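Local coordinates for protein inner kinetochore subunit cnp3 (Schizosaccharomyces pombe, PDB 6O2D) that builds part of the inner kinetochore on centromeric DNA as a CENP-C homologue, the chain here being its dimeric cupin domain, at residues B[53-61]-B[69-79]; B[91-101]-B[124-135]. One frame throughout, in Å; residues are numbered along the deposited sequence.

Contact 1. Residues B[53-61]-B[69-79]; sequences QLKFASLFK and GVVEMPAGAEK
Val-70 O accepts from Ala-57 N at 3.0 Å, with Phe-56 CA also close to it. The bond is returned by Val-70 N to Ala-57 O, also at 3.0 Å, making Ala-57 and Val-70 an antiparallel hydrogen-bonded pair. Farther along, Lys-55 N reaches Glu-72 O at 3.1 Å. These residues belong to the hairpin of strands 55-62 and 66-73, on the border of the larger sheet of the cupin domain; segments 55-61 and 69-73 run antiparallel, their axes at 175°, and a classic beta bulge sets Leu-59 and Phe-60 both opposite Ala-68. Lys-55 and Glu-72 run alongside each other on the same face. Glu-72 is extended, with CG anti to its backbone N (chi1 -179°), while Lys-55 bends at chi2 and chi3, which sets NZ 3.0 Å from Glu-72 OE2, a salt bridge whose hydrogen bond is weak. On the opposite face Phe-56 CB rests on Val-71 CG2 at 3.5 Å, its ring leading away. Leu-54 forks, CD1 against Val-71 CG1 (3.8 Å) and CD2 against Lys-79 CD (3.6 Å). Leu-59 also packs on Val-114 of the second subunit.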
loop_
_atom_site.group_PDB
_atom_site.type_symbol
_atom_site.label_atom_id
_atom_site.label_comp_id
_atom_site.label_asym_id
_atom_site.label_seq_id
_atom_site.Cartn_x
_atom_site.Cartn_y
_atom_site.Cartn_z
ATOM N N GLN B 53 -9.050 20.808 4.473
ATOM C CA GLN B 53 -10.195 20.283 3.734
ATOM C C GLN B 53 -9.805 19.066 2.904
ATOM O O GLN B 53 -9.516 19.155 1.695
ATOM C CB GLN B 53 -10.805 21.339 2.822
ATOM C CG GLN B 53 -9.800 22.306 2.231
ATOM C CD GLN B 53 -9.750 23.625 2.979
ATOM O OE1 GLN B 53 -9.120 23.733 4.033
ATOM N NE2 GLN B 53 -10.414 24.639 2.434
ATOM N N LEU B 54 -9.798 17.922 3.583
ATOM C CA LEU B 54 -9.663 16.634 2.920
ATOM C C LEU B 54 -10.466 15.567 3.656
ATOM O O LEU B 54 -10.857 15.728 4.808
ATOM C CB LEU B 54 -8.208 16.174 2.769
ATOM C CG LEU B 54 -7.361 15.664 3.958
ATOM C CD1 LEU B 54 -7.589 14.206 4.285
ATOM C CD2 LEU B 54 -5.874 15.919 3.722
ATOM N N LYS B 55 -10.615 14.425 3.006
ATOM C CA LYS B 55 -11.419 13.318 3.483
ATOM C C LYS B 55 -10.503 12.149 3.776
ATOM O O LYS B 55 -9.435 12.018 3.181
ATOM C CB LYS B 55 -12.459 12.959 2.392
ATOM C CG LYS B 55 -13.224 14.249 1.743
ATOM C CD LYS B 55 -14.685 14.207 1.736
ATOM C CE LYS B 55 -14.920 14.532 0.267
ATOM N NZ LYS B 55 -16.103 14.102 -0.504
ATOM N N PHE B 56 -10.897 11.338 4.737
ATOM C CA PHE B 56 -10.149 10.116 4.859
ATOM C C PHE B 56 -10.956 9.124 5.668
ATOM O O PHE B 56 -11.905 9.470 6.389
ATOM C CB PHE B 56 -8.744 10.349 5.430
ATOM C CG PHE B 56 -8.634 10.158 6.887
ATOM C CD1 PHE B 56 -9.326 10.986 7.737
ATOM C CD2 PHE B 56 -7.810 9.171 7.417
ATOM C CE1 PHE B 56 -9.236 10.833 9.077
ATOM C CE2 PHE B 56 -7.710 9.012 8.763
ATOM C CZ PHE B 56 -8.427 9.845 9.598
ATOM N N ALA B 57 -10.557 7.875 5.506
ATOM C CA ALA B 57 -11.003 6.795 6.356
ATOM C C ALA B 57 -9.879 5.775 6.378
ATOM O O ALA B 57 -9.365 5.386 5.324
ATOM C CB ALA B 57 -12.310 6.183 5.840
ATOM N N SER B 58 -9.491 5.368 7.575
ATOM C CA SER B 58 -8.551 4.272 7.738
ATOM C C SER B 58 -9.324 2.963 7.605
ATOM O O SER B 58 -10.314 2.747 8.311
ATOM C CB SER B 58 -7.825 4.383 9.079
ATOM O OG SER B 58 -8.556 3.781 10.129
ATOM N N LEU B 59 -8.898 2.111 6.675
ATOM C CA LEU B 59 -9.604 0.882 6.331
ATOM C C LEU B 59 -8.978 -0.361 6.947
ATOM O O LEU B 59 -9.680 -1.167 7.562
ATOM C CB LEU B 59 -9.648 0.731 4.811
ATOM C CG LEU B 59 -10.483 1.810 4.133
ATOM C CD1 LEU B 59 -10.293 1.719 2.652
ATOM C CD2 LEU B 59 -11.960 1.666 4.494
ATOM N N PHE B 60 -7.672 -0.545 6.758
ATOM C CA PHE B 60 -6.938 -1.696 7.259
ATOM C C PHE B 60 -5.933 -1.203 8.284
ATOM O O PHE B 60 -5.139 -0.302 7.994
ATOM C CB PHE B 60 -6.211 -2.421 6.128
ATOM C CG PHE B 60 -7.095 -2.792 4.978
ATOM C CD1 PHE B 60 -8.193 -3.622 5.172
ATOM C CD2 PHE B 60 -6.822 -2.325 3.702
ATOM C CE1 PHE B 60 -9.004 -3.980 4.115
ATOM C CE2 PHE B 60 -7.633 -2.679 2.636
ATOM C CZ PHE B 60 -8.731 -3.505 2.846
ATOM N N LYS B 61 -5.949 -1.802 9.469
ATOM C CA LYS B 61 -5.028 -1.428 10.531
ATOM C C LYS B 61 -4.254 -2.655 10.979
ATOM O O LYS B 61 -4.850 -3.635 11.440
ATOM C CB LYS B 61 -5.783 -0.825 11.714
ATOM C CG LYS B 61 -6.472 0.490 11.407
ATOM C CD LYS B 61 -7.086 1.092 12.661
ATOM C CE LYS B 61 -8.477 0.541 12.932
ATOM N NZ LYS B 61 -9.070 1.161 14.152
ATOM N N GLY B 69 -5.609 3.260 3.983
ATOM C CA GLY B 69 -6.914 3.874 3.889
ATOM C C GLY B 69 -7.116 4.609 2.582
ATOM O O GLY B 69 -6.371 4.418 1.618
ATOM N N VAL B 70 -8.143 5.461 2.570
ATOM C CA VAL B 70 -8.503 6.239 1.394
ATOM C C VAL B 70 -8.654 7.700 1.791
ATOM O O VAL B 70 -9.195 8.017 2.858
ATOM C CB VAL B 70 -9.798 5.708 0.728
ATOM C CG1 VAL B 70 -10.916 5.538 1.749
ATOM C CG2 VAL B 70 -10.249 6.615 -0.423
ATOM N N VAL B 71 -8.137 8.580 0.933
ATOM C CA VAL B 71 -8.278 10.025 1.046
ATOM C C VAL B 71 -8.860 10.523 -0.269
ATOM O O VAL B 71 -8.464 10.052 -1.343
ATOM C CB VAL B 71 -6.925 10.724 1.347
ATOM C CG1 VAL B 71 -7.006 12.237 1.110
ATOM C CG2 VAL B 71 -6.451 10.419 2.756
ATOM N N GLU B 72 -9.809 11.468 -0.176
ATOM C CA GLU B 72 -10.366 12.195 -1.314
ATOM C C GLU B 72 -10.128 13.686 -1.131
ATOM O O GLU B 72 -10.196 14.192 -0.011
ATOM C CB GLU B 72 -11.876 11.993 -1.485
ATOM C CG GLU B 72 -12.406 12.735 -2.693
ATOM C CD GLU B 72 -13.876 12.689 -2.800
ATOM O OE1 GLU B 72 -14.425 11.581 -2.633
ATOM O OE2 GLU B 72 -14.478 13.762 -3.012
HETATM N N MSE B 73 -9.877 14.393 -2.229
HETATM C CA MSE B 73 -9.678 15.834 -2.157
HETATM C C MSE B 73 -10.600 16.555 -3.129
HETATM O O MSE B 73 -10.551 16.322 -4.340
HETATM C CB MSE B 73 -8.222 16.143 -2.457
HETATM C CG MSE B 73 -7.365 15.705 -1.305
HETATM SE SE MSE B 73 -5.544 16.271 -1.462
HETATM C CE MSE B 73 -4.923 15.021 -2.813
ATOM N N PRO B 74 -11.455 17.422 -2.598
ATOM C CA PRO B 74 -12.359 18.192 -3.457
ATOM C C PRO B 74 -11.584 19.112 -4.390
ATOM O O PRO B 74 -10.365 19.261 -4.312
ATOM C CB PRO B 74 -13.212 18.984 -2.459
ATOM C CG PRO B 74 -13.002 18.301 -1.128
ATOM C CD PRO B 74 -11.633 17.725 -1.169
ATOM N N ALA B 75 -12.322 19.725 -5.307
ATOM C CA ALA B 75 -11.725 20.649 -6.257
ATOM C C ALA B 75 -11.149 21.857 -5.535
ATOM O O ALA B 75 -11.781 22.426 -4.641
ATOM C CB ALA B 75 -12.770 21.103 -7.277
ATOM N N GLY B 76 -9.936 22.244 -5.920
ATOM C CA GLY B 76 -9.310 23.375 -5.270
ATOM C C GLY B 76 -8.783 23.107 -3.882
ATOM O O GLY B 76 -8.589 24.053 -3.117
ATOM N N ALA B 77 -8.555 21.846 -3.525
ATOM C CA ALA B 77 -8.068 21.519 -2.194
ATOM C C ALA B 77 -6.551 21.666 -2.111
ATOM O O ALA B 77 -5.825 21.411 -3.075
ATOM C CB ALA B 77 -8.467 20.092 -1.815
ATOM N N GLU B 78 -6.074 22.073 -0.933
ATOM C CA GLU B 78 -4.646 22.271 -0.688
ATOM C C GLU B 78 -4.301 21.601 0.635
ATOM O O GLU B 78 -4.706 22.079 1.699
ATOM C CB GLU B 78 -4.287 23.763 -0.645
ATOM C CG GLU B 78 -4.972 24.636 -1.698
ATOM C CD GLU B 78 -4.510 26.102 -1.668
ATOM O OE1 GLU B 78 -4.222 26.632 -0.568
ATOM O OE2 GLU B 78 -4.431 26.724 -2.753
ATOM N N LYS B 79 -3.548 20.502 0.574
ATOM C CA LYS B 79 -3.047 19.855 1.779
ATOM C C LYS B 79 -1.708 20.470 2.156
ATOM O O LYS B 79 -0.756 20.373 1.370
ATOM C CB LYS B 79 -2.890 18.357 1.568
ATOM C CG LYS B 79 -2.553 17.580 2.837
ATOM C CD LYS B 79 -2.430 16.077 2.564
ATOM C CE LYS B 79 -2.126 15.307 3.846
ATOM N NZ LYS B 79 -1.174 16.080 4.706
#

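Contact 2. Residues B[91-101]-B[124-135]; sequences FCILQGKIEVT and SIKNIGKEAVRL
Ile-98 holds CG1 between its backbone N and carbonyl carbon (chi1 64°), which turns CG2 onto Val-133 CG1 at 3.5 Å, the two side chains crossing at about a right angle. Its extended chi2 of 177° carries CD1 to Ile-125 CG2, 3.6 Å off. Leu-135 lies alongside Ile-93, its CD2 3.6 Å from Ile-93 CG1, while its CD1 approaches Phe-91. These side chains face inward between the two sheets of the cupin beta barrel, where two antiparallel pairings meet. In one, Leu-94 N gives to Arg-134 O and Arg-134 N to Gln-95 O, with a beta bulge between Ile-93 and Gln-95. In the other, Glu-99 N to Lys-126 O and Lys-126 N to Glu-99 O are both 3.0 Å. At the corner Gln-95 stretches NE2 to Ala-132 O (2.9 Å), coming in 34° out of the carbonyl plane. A leucine in place of Gln-95 would probably leave Ala-132 O without this amide donor and the corner less firmly joined to strand 88-95. Asn-127 OD1 takes Gly-129 N at 3.0 Å, an Asx turn that shapes the start of the 128-132 loop, and Ile-128 N bonds to Lys-97 O. Met-73 of strand 66-73 touches Ile-98, Ile-125 and Leu-135, strand 105-109 brings Phe-107 to Val-100, the Phe-115 ring of strand 113-117 meets that of Phe-91, and Cys-92 packs on Leu-94 of the second subunit.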
loop_
_atom_site.group_PDB
_atom_site.type_symbol
_atom_site.label_atom_id
_atom_site.label_comp_id
_atom_site.label_asym_id
_atom_site.label_seq_id
_atom_site.Cartn_x
_atom_site.Cartn_y
_atom_site.Cartn_z
ATOM N N PHE B 91 1.161 6.436 -1.831
ATOM C CA PHE B 91 -0.082 6.956 -2.380
ATOM C C PHE B 91 -0.275 6.368 -3.764
ATOM O O PHE B 91 0.668 6.350 -4.560
ATOM C CB PHE B 91 -0.078 8.483 -2.446
ATOM C CG PHE B 91 -0.075 9.137 -1.102
ATOM C CD1 PHE B 91 -1.253 9.293 -0.392
ATOM C CD2 PHE B 91 1.104 9.590 -0.542
ATOM C CE1 PHE B 91 -1.252 9.894 0.850
ATOM C CE2 PHE B 91 1.105 10.187 0.694
ATOM C CZ PHE B 91 -0.077 10.340 1.390
ATOM N N CYS B 92 -1.485 5.882 -4.046
ATOM C CA CYS B 92 -1.873 5.484 -5.392
ATOM C C CYS B 92 -3.083 6.306 -5.811
ATOM O O CYS B 92 -4.102 6.325 -5.109
ATOM C CB CYS B 92 -2.184 3.987 -5.472
ATOM S SG CYS B 92 -2.625 3.455 -7.161
ATOM N N ILE B 93 -2.976 6.958 -6.961
ATOM C CA ILE B 93 -3.968 7.926 -7.408
ATOM C C ILE B 93 -4.979 7.186 -8.264
ATOM O O ILE B 93 -4.662 6.746 -9.372
ATOM C CB ILE B 93 -3.323 9.080 -8.181
ATOM C CG1 ILE B 93 -2.099 9.573 -7.414
ATOM C CG2 ILE B 93 -4.336 10.202 -8.441
ATOM C CD1 ILE B 93 -1.169 10.376 -8.228
ATOM N N LEU B 94 -6.208 7.090 -7.766
ATOM C CA LEU B 94 -7.256 6.377 -8.475
ATOM C C LEU B 94 -8.020 7.266 -9.437
ATOM O O LEU B 94 -8.523 6.765 -10.446
ATOM C CB LEU B 94 -8.226 5.746 -7.475
ATOM C CG LEU B 94 -7.619 4.778 -6.455
ATOM C CD1 LEU B 94 -8.721 4.003 -5.777
ATOM C CD2 LEU B 94 -6.618 3.828 -7.103
ATOM N N GLN B 95 -8.117 8.567 -9.156
ATOM C CA GLN B 95 -8.866 9.474 -10.019
ATOM C C GLN B 95 -8.467 10.913 -9.714
ATOM O O GLN B 95 -8.109 11.245 -8.580
ATOM C CB GLN B 95 -10.381 9.281 -9.861
ATOM C CG GLN B 95 -11.081 10.282 -8.961
ATOM C CD GLN B 95 -12.592 10.237 -9.110
ATOM O OE1 GLN B 95 -13.135 9.378 -9.810
ATOM N NE2 GLN B 95 -13.278 11.161 -8.449
ATOM N N GLY B 96 -8.525 11.756 -10.738
ATOM C CA GLY B 96 -8.311 13.177 -10.560
ATOM C C GLY B 96 -6.939 13.616 -11.023
ATOM O O GLY B 96 -6.181 12.870 -11.652
ATOM N N LYS B 97 -6.612 14.864 -10.681
ATOM C CA LYS B 97 -5.316 15.442 -11.007
ATOM C C LYS B 97 -4.755 16.136 -9.776
ATOM O O LYS B 97 -5.456 16.932 -9.140
ATOM C CB LYS B 97 -5.435 16.461 -12.152
ATOM C CG LYS B 97 -6.616 16.233 -13.099
ATOM C CD LYS B 97 -6.606 17.219 -14.266
ATOM C CE LYS B 97 -8.008 17.501 -14.791
ATOM N NZ LYS B 97 -8.710 18.605 -14.087
ATOM N N ILE B 98 -3.489 15.848 -9.452
ATOM C CA ILE B 98 -2.820 16.439 -8.297
ATOM C C ILE B 98 -1.423 16.881 -8.703
ATOM O O ILE B 98 -0.791 16.274 -9.572
ATOM C CB ILE B 98 -2.706 15.484 -7.092
ATOM C CG1 ILE B 98 -1.830 14.278 -7.429
ATOM C CG2 ILE B 98 -4.065 15.048 -6.610
ATOM C CD1 ILE B 98 -1.630 13.335 -6.252
ATOM N N GLU B 99 -0.932 17.922 -8.027
ATOM C CA GLU B 99 0.460 18.346 -8.077
ATOM C C GLU B 99 1.034 18.179 -6.681
ATOM O O GLU B 99 0.490 18.715 -5.706
ATOM C CB GLU B 99 0.588 19.793 -8.537
ATOM C CG GLU B 99 2.012 20.312 -8.630
ATOM C CD GLU B 99 2.162 21.695 -8.015
ATOM O OE1 GLU B 99 3.203 22.347 -8.234
ATOM O OE2 GLU B 99 1.241 22.134 -7.301
ATOM N N VAL B 100 2.124 17.430 -6.587
ATOM C CA VAL B 100 2.679 17.051 -5.302
ATOM C C VAL B 100 4.150 17.450 -5.211
ATOM O O VAL B 100 4.898 17.341 -6.189
ATOM C CB VAL B 100 2.454 15.545 -5.048
ATOM C CG1 VAL B 100 2.822 14.760 -6.273
ATOM C CG2 VAL B 100 3.250 15.076 -3.847
ATOM N N THR B 101 4.529 17.976 -4.040
ATOM C CA THR B 101 5.901 18.256 -3.614
ATOM C C THR B 101 6.420 17.244 -2.613
ATOM O O THR B 101 5.814 17.031 -1.551
ATOM C CB THR B 101 6.089 19.666 -3.043
ATOM O OG1 THR B 101 5.257 20.645 -3.694
ATOM C CG2 THR B 101 7.594 20.016 -2.679
ATOM N N SER B 124 3.570 17.626 0.304
ATOM C CA SER B 124 2.331 18.381 0.190
ATOM C C SER B 124 1.626 17.946 -1.089
ATOM O O SER B 124 2.260 17.444 -2.019
ATOM C CB SER B 124 2.595 19.894 0.182
ATOM O OG SER B 124 3.125 20.307 -1.067
ATOM N N ILE B 125 0.302 18.102 -1.121
ATOM C CA ILE B 125 -0.503 17.711 -2.280
ATOM C C ILE B 125 -1.571 18.767 -2.532
ATOM O O ILE B 125 -2.202 19.268 -1.595
ATOM C CB ILE B 125 -1.172 16.329 -2.127
ATOM C CG1 ILE B 125 -0.322 15.368 -1.295
ATOM C CG2 ILE B 125 -1.402 15.725 -3.514
ATOM C CD1 ILE B 125 -1.003 14.047 -1.032
ATOM N N LYS B 126 -1.803 19.076 -3.803
ATOM C CA LYS B 126 -2.820 20.039 -4.214
ATOM C C LYS B 126 -3.656 19.457 -5.347
ATOM O O LYS B 126 -3.118 18.805 -6.244
ATOM C CB LYS B 126 -2.174 21.357 -4.669
ATOM C CG LYS B 126 -2.508 22.555 -3.805
ATOM C CD LYS B 126 -1.302 23.460 -3.664
ATOM C CE LYS B 126 -1.616 24.691 -2.828
ATOM N NZ LYS B 126 -0.406 25.394 -2.349
ATOM N N ASN B 127 -4.974 19.637 -5.275
ATOM C CA ASN B 127 -5.858 19.243 -6.369
ATOM C C ASN B 127 -5.843 20.316 -7.459
ATOM O O ASN B 127 -6.310 21.442 -7.240
ATOM C CB ASN B 127 -7.277 19.012 -5.849
ATOM C CG ASN B 127 -8.150 18.235 -6.832
ATOM O OD1 ASN B 127 -7.906 18.247 -8.042
ATOM N ND2 ASN B 127 -9.160 17.546 -6.311
ATOM N N ILE B 128 -5.350 19.952 -8.643
ATOM C CA ILE B 128 -5.227 20.871 -9.768
ATOM C C ILE B 128 -6.274 20.573 -10.837
ATOM O O ILE B 128 -6.209 21.105 -11.946
ATOM C CB ILE B 128 -3.810 20.852 -10.363
ATOM C CG1 ILE B 128 -3.534 19.498 -11.025
ATOM C CG2 ILE B 128 -2.790 21.149 -9.274
ATOM C CD1 ILE B 128 -2.234 19.422 -11.785
ATOM N N GLY B 129 -7.270 19.755 -10.511
ATOM C CA GLY B 129 -8.326 19.431 -11.442
ATOM C C GLY B 129 -9.656 19.797 -10.804
ATOM O O GLY B 129 -9.705 20.211 -9.641
ATOM N N LYS B 130 -10.729 19.658 -11.597
ATOM C CA LYS B 130 -12.052 19.994 -11.084
ATOM C C LYS B 130 -12.894 18.772 -10.761
ATOM O O LYS B 130 -13.998 18.931 -10.233
ATOM C CB LYS B 130 -12.801 20.950 -12.015
ATOM C CG LYS B 130 -12.022 22.280 -12.048
ATOM C CD LYS B 130 -12.297 23.164 -10.834
ATOM C CE LYS B 130 -11.024 23.943 -10.447
ATOM N NZ LYS B 130 -10.163 24.513 -11.512
ATOM N N GLU B 131 -12.410 17.566 -11.045
ATOM C CA GLU B 131 -12.963 16.383 -10.409
ATOM C C GLU B 131 -12.251 16.193 -9.079
ATOM O O GLU B 131 -11.070 16.527 -8.940
ATOM C CB GLU B 131 -12.779 15.152 -11.295
ATOM C CG GLU B 131 -11.397 15.058 -11.915
ATOM C CD GLU B 131 -11.226 13.855 -12.816
ATOM O OE1 GLU B 131 -12.038 12.913 -12.712
ATOM O OE2 GLU B 131 -10.282 13.862 -13.636
ATOM N N ALA B 132 -12.966 15.640 -8.106
ATOM C CA ALA B 132 -12.329 15.294 -6.840
ATOM C C ALA B 132 -11.295 14.195 -7.043
ATOM O O ALA B 132 -11.470 13.296 -7.868
ATOM C CB ALA B 132 -13.362 14.858 -5.796
ATOM N N VAL B 133 -10.207 14.268 -6.290
ATOM C CA VAL B 133 -9.152 13.267 -6.365
ATOM C C VAL B 133 -9.392 12.285 -5.237
ATOM O O VAL B 133 -9.826 12.676 -4.149
ATOM C CB VAL B 133 -7.753 13.898 -6.254
ATOM C CG1 VAL B 133 -6.689 12.803 -6.092
ATOM C CG2 VAL B 133 -7.480 14.787 -7.465
ATOM N N ARG B 134 -9.127 11.010 -5.493
ATOM C CA ARG B 134 -9.373 9.959 -4.527
ATOM C C ARG B 134 -8.071 9.160 -4.521
ATOM O O ARG B 134 -7.556 8.797 -5.593
ATOM C CB ARG B 134 -10.588 9.099 -4.927
ATOM C CG ARG B 134 -10.630 7.726 -4.265
ATOM C CD ARG B 134 -11.666 6.737 -4.850
ATOM N NE ARG B 134 -13.015 7.241 -5.155
ATOM C CZ ARG B 134 -13.902 7.663 -4.258
ATOM N NH1 ARG B 134 -13.582 7.729 -2.972
ATOM N NH2 ARG B 134 -15.094 8.081 -4.663
ATOM N N LEU B 135 -7.506 8.919 -3.324
ATOM C CA LEU B 135 -6.229 8.218 -3.212
ATOM C C LEU B 135 -6.328 7.030 -2.277
ATOM O O LEU B 135 -6.995 7.092 -1.245
ATOM C CB LEU B 135 -5.116 9.129 -2.699
ATOM C CG LEU B 135 -4.879 10.517 -3.267
ATOM C CD1 LEU B 135 -4.242 11.415 -2.194
ATOM C CD2 LEU B 135 -4.009 10.407 -4.501
#

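From the N terminus, contact 1 comes first: it closes the short connection between strands 55-62 and 66-73, then runs through the type II turn from Pro-74 to Ala-77 into strand 78-83, which belongs to the smaller sheet. Contact 2 opens only afterwards and closes the 22 residues between 101 and 124, so the two follow in series, neither enclosing the other. In space they are neighbours, centres about 10 Å apart. Strand 66-73 runs beside 133-140 in the five-stranded sheet, and strand 78-83 beside 122-127 in the four-stranded one. Each contact thus spans both sheets, and each also touches the second subunit of the dimer.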